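Local structure of phosphoethanolamine N-methyltransferase 1 (Haemonchus contortus, 4KRG) at residues Asp153-Leu158 and His233-Lys238; Asn145-Leu150 and Trp209-Gln214; Asp432-Ser437 and Gly456-Leu461; Ala377-Ala382 and Leu405-Gly410. The protein catalyses the S-adenosylmethionine-dependent N-methylation of phosphoethanolamine, a reaction of nematode phosphocholine biosynthesis. One frame throughout, in Å; residues are numbered along the deposited sequence.

Interaction 1. Residues Asp153-Leu158 and His233-Lys238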
loop_
_atom_site.group_PDB
_atom_site.type_symbol
_atom_site.label_atom_id
_atom_site.label_comp_id
_atom_site.label_asym_id
_atom_site.label_seq_id
_atom_site.Cartn_x
_atom_site.Cartn_y
_atom_site.Cartn_z
ATOM N N ASP A 153 -6.365 16.342 -11.647
ATOM C CA ASP A 153 -5.848 16.513 -10.275
ATOM C C ASP A 153 -6.679 15.796 -9.205
ATOM O O ASP A 153 -6.295 15.766 -8.039
ATOM C CB ASP A 153 -5.674 17.990 -9.882
ATOM C CG ASP A 153 -4.793 18.754 -10.839
ATOM O OD1 ASP A 153 -3.998 18.115 -11.555
ATOM O OD2 ASP A 153 -4.899 20.001 -10.868
ATOM N N GLY A 154 -7.814 15.228 -9.600
ATOM C CA GLY A 154 -8.693 14.543 -8.668
ATOM C C GLY A 154 -8.065 13.299 -8.067
ATOM O O GLY A 154 -7.093 12.772 -8.591
ATOM N N TYR A 155 -8.637 12.819 -6.971
ATOM C CA TYR A 155 -8.102 11.663 -6.263
ATOM C C TYR A 155 -9.143 10.572 -6.076
ATOM O O TYR A 155 -10.348 10.834 -6.083
ATOM C CB TYR A 155 -7.634 12.077 -4.879
ATOM C CG TYR A 155 -6.380 12.913 -4.831
ATOM C CD1 TYR A 155 -5.139 12.320 -4.661
ATOM C CD2 TYR A 155 -6.443 14.298 -4.905
ATOM C CE1 TYR A 155 -3.995 13.083 -4.586
ATOM C CE2 TYR A 155 -5.305 15.067 -4.829
ATOM C CZ TYR A 155 -4.086 14.456 -4.667
ATOM O OH TYR A 155 -2.955 15.222 -4.590
ATOM N N ILE A 156 -8.666 9.342 -5.904
ATOM C CA ILE A 156 -9.507 8.239 -5.466
ATOM C C ILE A 156 -8.825 7.554 -4.288
ATOM O O ILE A 156 -7.612 7.333 -4.302
ATOM C CB ILE A 156 -9.836 7.238 -6.617
ATOM C CG1 ILE A 156 -10.572 6.010 -6.082
ATOM C CG2 ILE A 156 -8.586 6.831 -7.387
ATOM C CD1 ILE A 156 -11.079 5.091 -7.176
ATOM N N HIS A 157 -9.599 7.270 -3.250
ATOM C CA HIS A 157 -9.095 6.502 -2.128
ATOM C C HIS A 157 -9.710 5.113 -2.172
ATOM O O HIS A 157 -10.924 4.970 -2.324
ATOM C CB HIS A 157 -9.449 7.165 -0.796
ATOM C CG HIS A 157 -9.066 6.342 0.397
ATOM N ND1 HIS A 157 -9.873 5.350 0.903
ATOM C CD2 HIS A 157 -7.956 6.365 1.171
ATOM C CE1 HIS A 157 -9.277 4.790 1.946
ATOM N NE2 HIS A 157 -8.113 5.384 2.123
ATOM N N LEU A 158 -8.870 4.093 -2.025
ATOM C CA LEU A 158 -9.352 2.725 -1.902
ATOM C C LEU A 158 -8.680 2.069 -0.709
ATOM O O LEU A 158 -7.558 2.401 -0.370
ATOM C CB LEU A 158 -9.051 1.943 -3.172
ATOM C CG LEU A 158 -9.639 2.571 -4.439
ATOM C CD1 LEU A 158 -8.593 2.602 -5.539
ATOM C CD2 LEU A 158 -10.858 1.804 -4.893
ATOM N N HIS A 233 -4.367 0.354 2.048
ATOM C CA HIS A 233 -5.033 1.449 1.356
ATOM C C HIS A 233 -4.076 2.300 0.528
ATOM O O HIS A 233 -2.856 2.265 0.724
ATOM C CB HIS A 233 -5.916 2.287 2.295
ATOM C CG HIS A 233 -5.167 3.107 3.305
ATOM N ND1 HIS A 233 -5.556 4.390 3.638
ATOM C CD2 HIS A 233 -4.105 2.822 4.087
ATOM C CE1 HIS A 233 -4.751 4.862 4.572
ATOM N NE2 HIS A 233 -3.855 3.929 4.859
ATOM N N TRP A 234 -4.651 3.031 -0.422
ATOM C CA TRP A 234 -3.894 3.766 -1.423
ATOM C C TRP A 234 -4.591 5.076 -1.718
ATOM O O TRP A 234 -5.814 5.120 -1.819
ATOM C CB TRP A 234 -3.832 2.974 -2.735
ATOM C CG TRP A 234 -3.398 1.554 -2.589
ATOM C CD1 TRP A 234 -2.120 1.080 -2.626
ATOM C CD2 TRP A 234 -4.249 0.419 -2.393
ATOM N NE1 TRP A 234 -2.121 -0.278 -2.456
ATOM C CE2 TRP A 234 -3.408 -0.711 -2.311
ATOM C CE3 TRP A 234 -5.628 0.245 -2.266
ATOM C CZ2 TRP A 234 -3.914 -1.996 -2.110
ATOM C CZ3 TRP A 234 -6.125 -1.032 -2.063
ATOM C CH2 TRP A 234 -5.270 -2.135 -1.992
ATOM N N LEU A 235 -3.811 6.137 -1.866
ATOM C CA LEU A 235 -4.331 7.387 -2.406
ATOM C C LEU A 235 -3.733 7.553 -3.793
ATOM O O LEU A 235 -2.518 7.456 -3.976
ATOM C CB LEU A 235 -3.960 8.575 -1.520
ATOM C CG LEU A 235 -4.573 9.916 -1.931
ATOM C CD1 LEU A 235 -6.085 9.848 -1.892
ATOM C CD2 LEU A 235 -4.073 11.018 -1.011
ATOM N N THR A 236 -4.598 7.800 -4.764
ATOM C CA THR A 236 -4.234 7.749 -6.170
ATOM C C THR A 236 -4.767 8.979 -6.910
ATOM O O THR A 236 -5.926 9.361 -6.745
ATOM C CB THR A 236 -4.787 6.462 -6.792
ATOM O OG1 THR A 236 -4.206 5.335 -6.125
ATOM C CG2 THR A 236 -4.458 6.387 -8.247
ATOM N N LYS A 237 -3.914 9.593 -7.724
ATOM C CA LYS A 237 -4.227 10.859 -8.371
ATOM C C LYS A 237 -4.386 10.694 -9.884
ATOM O O LYS A 237 -3.605 9.983 -10.518
ATOM C CB LYS A 237 -3.117 11.873 -8.072
ATOM C CG LYS A 237 -3.470 13.310 -8.414
ATOM C CD LYS A 237 -2.302 14.249 -8.140
ATOM C CE LYS A 237 -2.677 15.692 -8.421
ATOM N NZ LYS A 237 -1.504 16.585 -8.226
ATOM N N LYS A 238 -5.392 11.356 -10.457
ATOM C CA LYS A 238 -5.613 11.356 -11.903
ATOM C C LYS A 238 -4.717 12.401 -12.553
ATOM O O LYS A 238 -4.857 13.595 -12.297
ATOM C CB LYS A 238 -7.080 11.658 -12.222
ATOM C CG LYS A 238 -7.370 11.933 -13.682
ATOM C CD LYS A 238 -8.842 12.247 -13.884
ATOM C CE LYS A 238 -9.139 12.647 -15.318
ATOM N NZ LYS A 238 -10.603 12.848 -15.514
HETATM O O HOH W 1 -1.187 18.468 -10.281
HETATM O O HOH W 2 -0.002 15.711 -5.609
HETATM O O HOH W 3 -6.251 4.733 -4.496
#
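Strands 154-158 and 233-238 run antiparallel, their short axes 4.7 Å apart, with backbone hydrogen bonds at G154-K238, I156-T236 and L158-W234 alternating with the non-hydrogen-bonded pairs Y155-K237 and H157-L235. K237 suits its place because it is apolar along its length and charged at its tip: CG stands anti to the backbone N (chi1 -167°), and the extended methylenes pass over one face of Y155, CG lying 4.1 Å from the Y155 ring centroid in a CH-pi contact. K237 NZ then meets two waters, one held by D153 OD1 and the other by Y155 OH; D153 OD1 and K237 NZ themselves are 4.4 Å apart, too far for a salt bridge. L235 CG packs 3.7 Å from Y155 CD1. Further along, H157 NE2 comes to the edge of the H233 ring, in its plane, and hydrogen-bonds H233 ND1 at 3.1 Å, while H157 ND1 bonds T127 O. Strand 231-240 is the reversed strand of the mostly parallel class I methyltransferase sheet, set between 154-161 and 208-218; I156 packs on helix 136-149, while L158, W234 and T236 meet helix 189-198.

Interaction 2. Residues Asn145-Leu150 and Trp209-Gln214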
loop_
_atom_site.group_PDB
_atom_site.type_symbol
_atom_site.label_atom_id
_atom_site.label_comp_id
_atom_site.label_asym_id
_atom_site.label_seq_id
_atom_site.Cartn_x
_atom_site.Cartn_y
_atom_site.Cartn_z
ATOM N N ASN A 145 -14.638 3.998 -14.606
ATOM C CA ASN A 145 -15.729 4.926 -14.318
ATOM C C ASN A 145 -15.286 6.056 -13.395
ATOM O O ASN A 145 -15.602 7.220 -13.631
ATOM C CB ASN A 145 -16.913 4.182 -13.705
ATOM C CG ASN A 145 -17.978 3.845 -14.724
ATOM O OD1 ASN A 145 -18.251 4.629 -15.634
ATOM N ND2 ASN A 145 -18.582 2.673 -14.584
ATOM N N ALA A 146 -14.553 5.706 -12.343
ATOM C CA ALA A 146 -13.996 6.701 -11.439
ATOM C C ALA A 146 -13.133 7.661 -12.232
ATOM O O ALA A 146 -13.142 8.865 -12.009
ATOM C CB ALA A 146 -13.178 6.028 -10.357
HETATM N N MSE A 147 -12.386 7.113 -13.177
HETATM C CA MSE A 147 -11.515 7.918 -14.011
HETATM C C MSE A 147 -12.316 8.918 -14.843
HETATM O O MSE A 147 -11.934 10.077 -14.989
HETATM C CB MSE A 147 -10.707 7.004 -14.918
HETATM C CG MSE A 147 -9.736 7.739 -15.793
HETATM SE SE MSE A 147 -8.187 8.481 -14.876
HETATM C CE MSE A 147 -6.931 7.053 -15.229
ATOM N N ARG A 148 -13.435 8.459 -15.386
ATOM C CA ARG A 148 -14.327 9.315 -16.160
ATOM C C ARG A 148 -14.915 10.444 -15.312
ATOM O O ARG A 148 -15.011 11.583 -15.764
ATOM C CB ARG A 148 -15.456 8.466 -16.749
ATOM C CG ARG A 148 -16.493 9.240 -17.538
ATOM C CD ARG A 148 -17.646 8.343 -17.934
ATOM N NE ARG A 148 -18.604 9.033 -18.798
ATOM C CZ ARG A 148 -18.477 9.138 -20.119
ATOM N NH1 ARG A 148 -17.429 8.605 -20.730
ATOM N NH2 ARG A 148 -19.398 9.778 -20.826
ATOM N N TRP A 149 -15.301 10.114 -14.083
ATOM C CA TRP A 149 -15.984 11.043 -13.185
ATOM C C TRP A 149 -15.063 12.064 -12.547
ATOM O O TRP A 149 -15.490 13.158 -12.195
ATOM C CB TRP A 149 -16.656 10.262 -12.068
ATOM C CG TRP A 149 -17.633 9.255 -12.552
ATOM C CD1 TRP A 149 -18.305 9.262 -13.740
ATOM C CD2 TRP A 149 -18.057 8.083 -11.852
ATOM N NE1 TRP A 149 -19.127 8.161 -13.822
ATOM C CE2 TRP A 149 -18.991 7.420 -12.677
ATOM C CE3 TRP A 149 -17.739 7.525 -10.612
ATOM C CZ2 TRP A 149 -19.609 6.230 -12.297
ATOM C CZ3 TRP A 149 -18.352 6.346 -10.235
ATOM C CH2 TRP A 149 -19.276 5.711 -11.076
ATOM N N LEU A 150 -13.802 11.697 -12.371
ATOM C CA LEU A 150 -12.854 12.571 -11.697
ATOM C C LEU A 150 -12.440 13.758 -12.563
ATOM O O LEU A 150 -12.240 13.622 -13.774
ATOM C CB LEU A 150 -11.613 11.784 -11.271
ATOM C CG LEU A 150 -11.732 11.018 -9.956
ATOM C CD1 LEU A 150 -10.516 10.127 -9.754
ATOM C CD2 LEU A 150 -11.853 12.003 -8.813
ATOM N N TRP A 209 -5.241 9.702 -19.728
ATOM C CA TRP A 209 -4.995 9.832 -18.303
ATOM C C TRP A 209 -4.391 8.570 -17.718
ATOM O O TRP A 209 -4.563 7.480 -18.256
ATOM C CB TRP A 209 -6.289 10.183 -17.577
ATOM C CG TRP A 209 -6.880 11.447 -18.090
ATOM C CD1 TRP A 209 -7.816 11.577 -19.070
ATOM C CD2 TRP A 209 -6.543 12.762 -17.662
ATOM N NE1 TRP A 209 -8.096 12.905 -19.275
ATOM C CE2 TRP A 209 -7.332 13.659 -18.422
ATOM C CE3 TRP A 209 -5.671 13.287 -16.709
ATOM C CZ2 TRP A 209 -7.259 15.038 -18.254
ATOM C CZ3 TRP A 209 -5.599 14.650 -16.543
ATOM C CH2 TRP A 209 -6.388 15.513 -17.311
ATOM N N LYS A 210 -3.664 8.735 -16.621
ATOM C CA LYS A 210 -3.175 7.606 -15.853
ATOM C C LYS A 210 -3.332 7.918 -14.381
ATOM O O LYS A 210 -3.617 9.054 -14.001
ATOM C CB LYS A 210 -1.713 7.296 -16.178
ATOM C CG LYS A 210 -0.729 8.390 -15.816
ATOM C CD LYS A 210 0.667 7.990 -16.275
ATOM C CE LYS A 210 1.646 9.137 -16.137
ATOM N NZ LYS A 210 2.997 8.731 -16.599
ATOM N N PHE A 211 -3.154 6.896 -13.559
ATOM C CA PHE A 211 -3.223 7.042 -12.122
ATOM C C PHE A 211 -1.816 7.148 -11.559
ATOM O O PHE A 211 -0.933 6.385 -11.948
ATOM C CB PHE A 211 -3.933 5.829 -11.532
ATOM C CG PHE A 211 -5.437 5.934 -11.549
ATOM C CD1 PHE A 211 -6.070 7.119 -11.205
ATOM C CD2 PHE A 211 -6.214 4.847 -11.909
ATOM C CE1 PHE A 211 -7.450 7.216 -11.211
ATOM C CE2 PHE A 211 -7.592 4.934 -11.917
ATOM C CZ PHE A 211 -8.213 6.117 -11.570
ATOM N N ASP A 212 -1.603 8.108 -10.666
ATOM C CA ASP A 212 -0.360 8.196 -9.916
ATOM C C ASP A 212 -0.642 7.675 -8.510
ATOM O O ASP A 212 -1.211 8.398 -7.680
ATOM C CB ASP A 212 0.142 9.642 -9.872
ATOM C CG ASP A 212 1.391 9.810 -9.022
ATOM O OD1 ASP A 212 2.073 8.806 -8.738
ATOM O OD2 ASP A 212 1.704 10.956 -8.641
ATOM N N VAL A 213 -0.276 6.414 -8.255
ATOM C CA VAL A 213 -0.495 5.810 -6.947
ATOM C C VAL A 213 0.507 6.385 -5.963
ATOM O O VAL A 213 1.690 6.054 -6.002
ATOM C CB VAL A 213 -0.368 4.290 -6.979
ATOM C CG1 VAL A 213 -0.772 3.716 -5.642
ATOM C CG2 VAL A 213 -1.249 3.720 -8.060
ATOM N N GLN A 214 0.026 7.248 -5.076
ATOM C CA GLN A 214 0.915 8.029 -4.236
ATOM C C GLN A 214 1.596 7.192 -3.155
ATOM O O GLN A 214 2.721 7.484 -2.748
ATOM C CB GLN A 214 0.165 9.212 -3.631
ATOM C CG GLN A 214 -0.365 10.174 -4.689
ATOM C CD GLN A 214 -0.209 11.633 -4.297
ATOM O OE1 GLN A 214 -0.278 11.983 -3.119
ATOM N NE2 GLN A 214 -0.004 12.492 -5.286
#
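Selenomethionine M147 starts with CG anti to its backbone nitrogen (chi1 -178°) and then bends at both chi2 and chi3, a course that carries its methyl off the helix and onto the ring of F211. F211 has CG anti to its own carbonyl carbon (chi1 -84°), which swings the phenyl ring out from the strand to meet it. M147 CE stands over the centre of the ring, 3.8 Å from the F211 centroid and 3° off the normal, in a CH-pi contact. M147 SE, 4.3 Å from the same F211 centroid, approaches obliquely and adds a Met-aromatic contact. SE also lies 3.7 Å from W209 CB, and CE touches the backbone of K210. The methionine that selenomethionine replaces here has an unbranched, flexible chain, which can follow both the F211 face and W209 CB. L150, the first residue beyond the helix, comes to the edge of the F211 ring with CD1. In the Rossmann-like methyltransferase fold this is a helix laid across a sheet, 145-149 crossing strand 209-214 with the short axes 10.2 Å apart, and no hydrogen bond links the two. F211 also packs on I156, T236 and L196. The indole of W209 leads elsewhere, its NE1 bonding D203 and its ring making a cation-pi contact with K238, whose NZ hydrogen-bonds the carbonyl oxygens of M147 and L150.

Interaction 3. Residues Asp432-Ser437 and Gly456-Leu461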
loop_
_atom_site.group_PDB
_atom_site.type_symbol
_atom_site.label_atom_id
_atom_site.label_comp_id
_atom_site.label_asym_id
_atom_site.label_seq_id
_atom_site.Cartn_x
_atom_site.Cartn_y
_atom_site.Cartn_z
ATOM N N ASP A 432 35.217 -1.427 1.545
ATOM C CA ASP A 432 34.989 -2.451 0.539
ATOM C C ASP A 432 34.548 -3.736 1.246
ATOM O O ASP A 432 35.317 -4.324 2.013
ATOM C CB ASP A 432 36.302 -2.690 -0.212
ATOM C CG ASP A 432 36.183 -3.709 -1.335
ATOM O OD1 ASP A 432 35.127 -4.358 -1.481
ATOM O OD2 ASP A 432 37.176 -3.871 -2.079
ATOM N N VAL A 433 33.315 -4.171 0.989
ATOM C CA VAL A 433 32.815 -5.431 1.545
ATOM C C VAL A 433 32.518 -6.489 0.478
ATOM O O VAL A 433 31.651 -7.337 0.669
ATOM C CB VAL A 433 31.557 -5.240 2.447
ATOM C CG1 VAL A 433 31.927 -4.549 3.757
ATOM C CG2 VAL A 433 30.453 -4.494 1.710
ATOM N N THR A 434 33.250 -6.450 -0.629
ATOM C CA THR A 434 33.001 -7.361 -1.747
ATOM C C THR A 434 33.169 -8.842 -1.397
ATOM O O THR A 434 32.291 -9.656 -1.681
ATOM C CB THR A 434 33.890 -7.016 -2.952
ATOM O OG1 THR A 434 33.592 -5.687 -3.392
ATOM C CG2 THR A 434 33.656 -7.995 -4.092
ATOM N N GLN A 435 34.297 -9.188 -0.783
ATOM C CA GLN A 435 34.569 -10.581 -0.435
ATOM C C GLN A 435 33.605 -11.109 0.621
ATOM O O GLN A 435 33.118 -12.231 0.509
ATOM C CB GLN A 435 36.017 -10.758 0.018
ATOM C CG GLN A 435 37.034 -10.366 -1.041
ATOM C CD GLN A 435 36.793 -11.047 -2.381
ATOM O OE1 GLN A 435 36.463 -12.234 -2.444
ATOM N NE2 GLN A 435 36.960 -10.292 -3.464
ATOM N N GLU A 436 33.330 -10.299 1.642
ATOM C CA GLU A 436 32.356 -10.662 2.671
ATOM C C GLU A 436 30.977 -10.907 2.057
ATOM O O GLU A 436 30.291 -11.868 2.406
ATOM C CB GLU A 436 32.261 -9.570 3.743
ATOM C CG GLU A 436 33.549 -9.307 4.515
ATOM C CD GLU A 436 34.335 -8.097 4.003
ATOM O OE1 GLU A 436 34.514 -7.957 2.770
ATOM O OE2 GLU A 436 34.783 -7.281 4.841
ATOM N N SER A 437 30.579 -10.029 1.141
ATOM C CA SER A 437 29.290 -10.140 0.471
ATOM C C SER A 437 29.232 -11.384 -0.412
ATOM O O SER A 437 28.222 -12.083 -0.432
ATOM C CB SER A 437 29.005 -8.882 -0.351
ATOM O OG SER A 437 28.840 -7.765 0.499
ATOM N N GLY A 456 26.436 -10.835 -8.196
ATOM C CA GLY A 456 27.588 -10.771 -9.076
ATOM C C GLY A 456 28.252 -9.414 -9.111
ATOM O O GLY A 456 29.084 -9.148 -9.980
ATOM N N CYS A 457 27.883 -8.554 -8.166
ATOM C CA CYS A 457 28.422 -7.201 -8.099
ATOM C C CYS A 457 29.449 -7.072 -6.989
ATOM O O CYS A 457 29.522 -7.922 -6.104
ATOM C CB CYS A 457 27.297 -6.201 -7.840
ATOM S SG CYS A 457 26.219 -5.981 -9.234
ATOM N N ASN A 458 30.241 -6.003 -7.041
ATOM C CA ASN A 458 31.081 -5.624 -5.914
ATOM C C ASN A 458 30.246 -4.807 -4.929
ATOM O O ASN A 458 29.187 -4.305 -5.299
ATOM C CB ASN A 458 32.289 -4.832 -6.404
ATOM C CG ASN A 458 33.132 -5.621 -7.363
ATOM O OD1 ASN A 458 33.366 -6.807 -7.153
ATOM N ND2 ASN A 458 33.577 -4.982 -8.435
ATOM N N TYR A 459 30.700 -4.688 -3.681
ATOM C CA TYR A 459 29.912 -3.990 -2.667
ATOM C C TYR A 459 30.712 -3.056 -1.779
ATOM O O TYR A 459 31.793 -3.399 -1.306
ATOM C CB TYR A 459 29.125 -4.981 -1.802
ATOM C CG TYR A 459 27.956 -5.588 -2.526
ATOM C CD1 TYR A 459 26.748 -4.909 -2.620
ATOM C CD2 TYR A 459 28.065 -6.831 -3.133
ATOM C CE1 TYR A 459 25.674 -5.456 -3.295
ATOM C CE2 TYR A 459 26.997 -7.390 -3.811
ATOM C CZ TYR A 459 25.808 -6.697 -3.890
ATOM O OH TYR A 459 24.747 -7.239 -4.563
ATOM N N LEU A 460 30.153 -1.870 -1.559
ATOM C CA LEU A 460 30.706 -0.913 -0.619
ATOM C C LEU A 460 29.751 -0.767 0.551
ATOM O O LEU A 460 28.528 -0.739 0.376
ATOM C CB LEU A 460 30.901 0.451 -1.283
ATOM C CG LEU A 460 31.814 0.535 -2.505
ATOM C CD1 LEU A 460 31.799 1.946 -3.074
ATOM C CD2 LEU A 460 33.231 0.116 -2.153
ATOM N N LEU A 461 30.310 -0.677 1.748
ATOM C CA LEU A 461 29.520 -0.406 2.933
ATOM C C LEU A 461 29.901 0.992 3.372
ATOM O O LEU A 461 31.068 1.265 3.641
ATOM C CB LEU A 461 29.840 -1.418 4.028
ATOM C CG LEU A 461 29.002 -1.378 5.304
ATOM C CD1 LEU A 461 27.533 -1.586 4.990
ATOM C CD2 LEU A 461 29.490 -2.445 6.271
#
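T434 OG1 accepts a hydrogen bond from Y459 N at 3.1 Å, so a side chain in the first turn of helix 434-437 takes over where backbone pairing with strand 458-461 ends. The setting is the antiparallel strand pair 428-432 and 458-465 at one margin of the C-terminal Rossmann-like sheet; D432, bridged to L460, also opens an Asx turn that leads into the helix. Just before T434, V433 N donates to Y459 O at 2.9 Å, the donor tilted 30° from the carbonyl plane. V433 is a branched apolar residue able to fill two directions: CG1 lies 3.8 Å from L461 CB, while CG2 packs on Y459 CB. S437 CB, one turn on, sits 3.6 Å from Y459 CD2, a small residue leaving room for the tyrosine. What positions T434 is D432. With D432 CG anti to the backbone N (chi1 -178°), OD1 comes round to receive T434 N at 2.9 Å, nearly in line with the C-O bond, and T434 OG1 at 2.8 Å on the syn side. Threonine fits because its hydroxyl donates to D432 while accepting from the strand. S437 is held at two points, its N and OG donating to V433 O from opposite faces of the carbonyl plane. Further out, I282 of helix 280-283 covers V433 and S437; the Y459 ring meets W278 edge-to-face, and Y459 OH hydrogen-bonds S455 OG.

Interaction 4. Residues Ala377-Ala382 and Leu405-Gly410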
loop_
_atom_site.group_PDB
_atom_site.type_symbol
_atom_site.label_atom_id
_atom_site.label_comp_id
_atom_site.label_asym_id
_atom_site.label_seq_id
_atom_site.Cartn_x
_atom_site.Cartn_y
_atom_site.Cartn_z
ATOM N N ALA A 377 19.874 1.520 4.180
ATOM C CA ALA A 377 19.380 1.302 2.823
ATOM C C ALA A 377 20.306 0.457 1.978
ATOM O O ALA A 377 21.520 0.452 2.184
ATOM C CB ALA A 377 19.128 2.635 2.133
ATOM N N THR A 378 19.718 -0.248 1.019
ATOM C CA THR A 378 20.472 -0.960 -0.001
ATOM C C THR A 378 20.226 -0.234 -1.325
ATOM O O THR A 378 19.117 0.228 -1.562
ATOM C CB THR A 378 20.032 -2.450 -0.100
ATOM O OG1 THR A 378 18.610 -2.530 -0.236
ATOM C CG2 THR A 378 20.445 -3.233 1.150
ATOM N N GLU A 379 21.252 -0.116 -2.169
ATOM C CA GLU A 379 21.109 0.460 -3.516
ATOM C C GLU A 379 20.619 1.910 -3.597
ATOM O O GLU A 379 19.993 2.289 -4.588
ATOM C CB GLU A 379 20.174 -0.394 -4.381
ATOM C CG GLU A 379 20.654 -1.771 -4.679
ATOM C CD GLU A 379 19.673 -2.544 -5.534
ATOM O OE1 GLU A 379 18.551 -2.823 -5.058
ATOM O OE2 GLU A 379 20.017 -2.860 -6.691
ATOM N N LEU A 380 20.899 2.724 -2.586
ATOM C CA LEU A 380 20.453 4.122 -2.609
ATOM C C LEU A 380 21.098 4.930 -3.731
ATOM O O LEU A 380 20.403 5.498 -4.572
ATOM C CB LEU A 380 20.718 4.811 -1.269
ATOM C CG LEU A 380 20.221 6.258 -1.186
ATOM C CD1 LEU A 380 18.695 6.312 -1.100
ATOM C CD2 LEU A 380 20.858 6.987 -0.013
ATOM N N LEU A 381 22.427 4.990 -3.732
ATOM C CA LEU A 381 23.161 5.747 -4.747
ATOM C C LEU A 381 22.988 5.123 -6.129
ATOM O O LEU A 381 22.987 5.823 -7.138
ATOM C CB LEU A 381 24.649 5.826 -4.398
ATOM C CG LEU A 381 25.024 6.132 -2.948
ATOM C CD1 LEU A 381 26.534 6.202 -2.784
ATOM C CD2 LEU A 381 24.403 7.422 -2.491
ATOM N N ALA A 382 22.830 3.804 -6.161
ATOM C CA ALA A 382 22.725 3.068 -7.410
ATOM C C ALA A 382 21.442 3.396 -8.177
ATOM O O ALA A 382 21.436 3.426 -9.405
ATOM C CB ALA A 382 22.819 1.570 -7.139
ATOM N N LEU A 405 24.552 0.060 1.919
ATOM C CA LEU A 405 25.234 -1.028 1.221
ATOM C C LEU A 405 25.002 -0.786 -0.260
ATOM O O LEU A 405 23.863 -0.615 -0.698
ATOM C CB LEU A 405 24.687 -2.395 1.643
ATOM C CG LEU A 405 25.318 -3.648 1.019
ATOM C CD1 LEU A 405 26.825 -3.710 1.275
ATOM C CD2 LEU A 405 24.640 -4.899 1.549
ATOM N N GLU A 406 26.078 -0.734 -1.034
ATOM C CA GLU A 406 25.963 -0.334 -2.429
ATOM C C GLU A 406 26.619 -1.306 -3.392
ATOM O O GLU A 406 27.791 -1.628 -3.234
ATOM C CB GLU A 406 26.581 1.051 -2.625
ATOM C CG GLU A 406 25.808 2.171 -1.984
ATOM C CD GLU A 406 24.453 2.372 -2.625
ATOM O OE1 GLU A 406 24.299 2.076 -3.836
ATOM O OE2 GLU A 406 23.535 2.826 -1.909
ATOM N N PRO A 407 25.867 -1.767 -4.407
ATOM C CA PRO A 407 26.484 -2.532 -5.492
ATOM C C PRO A 407 27.245 -1.609 -6.448
ATOM O O PRO A 407 26.735 -0.567 -6.857
ATOM C CB PRO A 407 25.280 -3.161 -6.199
ATOM C CG PRO A 407 24.171 -2.203 -5.959
ATOM C CD PRO A 407 24.406 -1.647 -4.577
ATOM N N VAL A 408 28.479 -1.974 -6.770
ATOM C CA VAL A 408 29.284 -1.192 -7.700
ATOM C C VAL A 408 30.023 -2.128 -8.642
ATOM O O VAL A 408 30.055 -3.336 -8.428
ATOM C CB VAL A 408 30.320 -0.313 -6.976
ATOM C CG1 VAL A 408 29.646 0.625 -5.996
ATOM C CG2 VAL A 408 31.363 -1.181 -6.269
ATOM N N SER A 409 30.605 -1.560 -9.690
ATOM C CA SER A 409 31.525 -2.295 -10.547
ATOM C C SER A 409 32.938 -1.912 -10.129
ATOM O O SER A 409 33.477 -2.461 -9.171
ATOM C CB SER A 409 31.284 -1.976 -12.025
ATOM O OG SER A 409 30.042 -2.500 -12.462
ATOM N N GLY A 410 33.537 -0.962 -10.838
ATOM C CA GLY A 410 34.804 -0.410 -10.405
ATOM C C GLY A 410 34.605 0.364 -9.116
ATOM O O GLY A 410 33.588 1.034 -8.943
#
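E406 turns its carboxylate onto the start of helix 380-382, accepting from backbone N-H groups of the helix that follows strand 377-378 in the C-terminal Rossmann-like domain. The two strands run parallel through the T378-L405 bridge, with L405 N bonded to A377 O and E379 N bonded to L405 O. Beyond that point the first chain turns into the helix, and the glutamate replaces the lost strand pairing. Its CG stands anti to the carbonyl carbon (chi1 -69°) and a second bend at chi2 (-66°) folds the chain back toward the helix start. OE2 of E406 accepts from L381 N at 3.0 Å, met from well above the carboxylate plane, and OE1 of E406 accepts from A382 N at 3.2 Å on the syn side; L380 N also lies 2.7 Å from E406 OE2. The start of the helix would probably stabilise the negative charge at this buried site. L381 crosses the glutamate at about a right angle and lays CG 3.8 Å from E406 OE2. E379, at the N-cap position just before the helix, sends an extended side chain away to the backbone N-H groups of Q305 and R306. In passing, E379 CG packs 3.8 Å from P407 CD. Proline suits this position, where the neighbouring strand has already ended and a backbone donor toward it is not required. P407 CG also meets the methyl of A382, CB, at 4.2 Å.

Overall arrangement
Interactions 1 and 2 belong to the N-terminal methyltransferase half and touch: strands 231-240 and 208-218 are neighbours, and K238 ties them together. Interactions 3 and 4 pair up likewise in the C-terminal half, where strands 400-408 and 458-465 are neighbours in the sheet, with centres 9 Å apart; the two groups lie more than 30 Å apart, centre to centre. All four are largely buried, but interactions 3 and 4 lie about 32 and 25 Å from the chain's centre, against 12 and 17 Å for interactions 1 and 2. Interactions 1, 3 and 4 each reach one exposed residue, interaction 2 none. Interaction 1 is a regular ladder of backbone bonds and interaction 2 is wholly apolar, whereas interactions 3 and 4 bind helix starts to strands through hydroxyl and carboxylate groups.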